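Local coordinates for PILD processed protein (Shewanella oneidensis, PDB 4D40) that is a PilD-processed type IV pilin that probably assembles into surface pili and may serve in cell adhesion, at residues Gln10-Thr15 with Tyr42-Thr47. Residues are numbered along the deposited sequence; the frame is centred on the assembly and turned at random.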
# COMPACT_ATOMS: atom_id res chain seq x y z
N GLN A 10 0.17 -0.49 -7.16
CA GLN A 10 -1.05 0.15 -6.68
C GLN A 10 -2.17 -0.87 -6.50
O GLN A 10 -2.87 -0.85 -5.50
CB GLN A 10 -1.49 1.26 -7.65
CG GLN A 10 -0.63 2.50 -7.56
CD GLN A 10 -0.93 3.52 -8.64
OE1 GLN A 10 -2.01 3.53 -9.24
NE2 GLN A 10 0.03 4.41 -8.89
N GLN A 11 -2.31 -1.76 -7.48
CA GLN A 11 -3.36 -2.77 -7.42
C GLN A 11 -3.17 -3.68 -6.22
O GLN A 11 -4.14 -4.12 -5.61
CB GLN A 11 -3.37 -3.60 -8.70
CG GLN A 11 -3.93 -2.87 -9.90
CD GLN A 11 -3.86 -3.69 -11.17
OE1 GLN A 11 -2.77 -3.95 -11.70
NE2 GLN A 11 -5.01 -4.13 -11.66
N TYR A 12 -1.91 -3.93 -5.86
CA TYR A 12 -1.61 -4.82 -4.75
C TYR A 12 -1.86 -4.13 -3.43
O TYR A 12 -2.31 -4.77 -2.47
CB TYR A 12 -0.16 -5.30 -4.83
CG TYR A 12 0.22 -6.29 -3.76
CD1 TYR A 12 -0.45 -7.50 -3.64
CD2 TYR A 12 1.26 -6.04 -2.88
CE1 TYR A 12 -0.10 -8.41 -2.67
CE2 TYR A 12 1.62 -6.95 -1.91
CZ TYR A 12 0.93 -8.14 -1.81
OH TYR A 12 1.28 -9.06 -0.85
N LEU A 13 -1.58 -2.83 -3.36
CA LEU A 13 -1.90 -2.05 -2.17
C LEU A 13 -3.41 -2.07 -1.95
O LEU A 13 -3.87 -2.16 -0.81
CB LEU A 13 -1.41 -0.61 -2.30
CG LEU A 13 0.12 -0.44 -2.32
CD1 LEU A 13 0.49 0.99 -2.63
CD2 LEU A 13 0.71 -0.85 -1.00
N VAL A 14 -4.16 -2.01 -3.04
CA VAL A 14 -5.62 -1.96 -2.95
C VAL A 14 -6.18 -3.28 -2.43
O VAL A 14 -6.99 -3.28 -1.51
CB VAL A 14 -6.25 -1.59 -4.31
CG1 VAL A 14 -7.75 -1.88 -4.35
CG2 VAL A 14 -6.00 -0.12 -4.60
N THR A 15 -5.76 -4.41 -3.00
CA THR A 15 -6.30 -5.68 -2.53
C THR A 15 -5.83 -5.93 -1.10
O THR A 15 -6.53 -6.57 -0.31
CB THR A 15 -5.91 -6.86 -3.46
OG1 THR A 15 -4.50 -6.89 -3.64
CG2 THR A 15 -6.59 -6.71 -4.80
N TYR A 42 9.44 -3.30 -6.06
CA TYR A 42 8.86 -2.63 -4.90
C TYR A 42 8.98 -3.45 -3.63
O TYR A 42 8.87 -4.68 -3.66
CB TYR A 42 7.37 -2.30 -5.13
CG TYR A 42 7.12 -1.15 -6.08
CD1 TYR A 42 7.07 0.16 -5.62
CD2 TYR A 42 6.93 -1.38 -7.43
CE1 TYR A 42 6.85 1.21 -6.49
CE2 TYR A 42 6.72 -0.34 -8.31
CZ TYR A 42 6.67 0.95 -7.84
OH TYR A 42 6.45 1.99 -8.71
N SER A 43 9.18 -2.75 -2.53
CA SER A 43 9.15 -3.33 -1.20
C SER A 43 7.90 -2.82 -0.51
O SER A 43 7.70 -1.61 -0.42
CB SER A 43 10.40 -2.97 -0.41
OG SER A 43 11.55 -3.42 -1.09
N PHE A 44 7.06 -3.74 -0.04
CA PHE A 44 5.78 -3.37 0.56
C PHE A 44 5.81 -3.47 2.08
O PHE A 44 6.43 -4.38 2.64
CB PHE A 44 4.66 -4.26 0.02
CG PHE A 44 4.47 -4.16 -1.46
CD1 PHE A 44 3.63 -3.20 -2.01
CD2 PHE A 44 5.14 -5.02 -2.32
CE1 PHE A 44 3.45 -3.11 -3.38
CE2 PHE A 44 4.96 -4.93 -3.68
CZ PHE A 44 4.12 -3.97 -4.21
N SER A 45 5.15 -2.53 2.75
CA SER A 45 5.08 -2.53 4.20
C SER A 45 3.69 -2.16 4.69
O SER A 45 2.96 -1.44 4.02
CB SER A 45 6.11 -1.56 4.79
OG SER A 45 5.84 -0.21 4.40
N TYR A 46 3.34 -2.70 5.86
CA TYR A 46 2.11 -2.39 6.56
C TYR A 46 2.46 -1.86 7.94
O TYR A 46 3.16 -2.54 8.70
CB TYR A 46 1.23 -3.63 6.67
CG TYR A 46 0.11 -3.53 7.68
CD1 TYR A 46 -1.00 -2.76 7.42
CD2 TYR A 46 0.16 -4.24 8.89
CE1 TYR A 46 -2.04 -2.67 8.34
CE2 TYR A 46 -0.89 -4.16 9.81
CZ TYR A 46 -1.99 -3.37 9.51
OH TYR A 46 -3.04 -3.27 10.40
N THR A 47 1.98 -0.66 8.25
CA THR A 47 2.22 -0.02 9.55
C THR A 47 0.90 0.39 10.19
O THR A 47 0.32 1.40 9.81
CB THR A 47 3.12 1.22 9.41
OG1 THR A 47 4.32 0.86 8.72
CG2 THR A 47 3.48 1.79 10.76
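The hydroxyl of Tyr-12 accepts a hydrogen bond from the backbone N of Ala-37, in the loop that leads to strand 42-48. This bond holds the far end of the ring. The CD2-CE2 edge of the ring meets Phe-44. The two rings form a T-shaped (edge-to-face) pair, with centroids 4.9 Å apart and planes at 75°. Tyr-12 gives the edge and Phe-44 the face. Tyr-12 CD2 stands 3.6 Å above the plane of the Phe-44 ring, over the ring centre. The closest pair is Tyr-12 CD2 and Phe-44 CE1, at 3.7 Å. The neighbouring Tyr-12 CE2 lies 4.0 Å from Phe-44 CG. With chi1 at -177° the Tyr-12 ring extends away from its backbone N and reaches over Phe-44.

Leu-13 comes to a different part of the same ring. Its CD2 methyl sits at the ring edge, near the ring plane, 3.9 Å from Phe-44 CD1. The Phe-44 side chain rises from the strand to the helix. Phe-44 also touches Ala-9 of the helix and Ala-59 of strand 55-61. Its backbone N bonds to Asn-38 OD1, next to Ala-37, so one loop holds the Tyr-12 hydroxyl and the Phe-44 backbone.

The contact across the segments is apolar. At the closest point the CA atoms of Leu-13 and Phe-44 are still 8.3 Å apart, so side chains bridge the gap. The contact joins helix 2-27 to strand 42-48, an outermost strand of the antiparallel sheet within this chain, the helix-on-sheet packing characteristic of the type IV pilin fold.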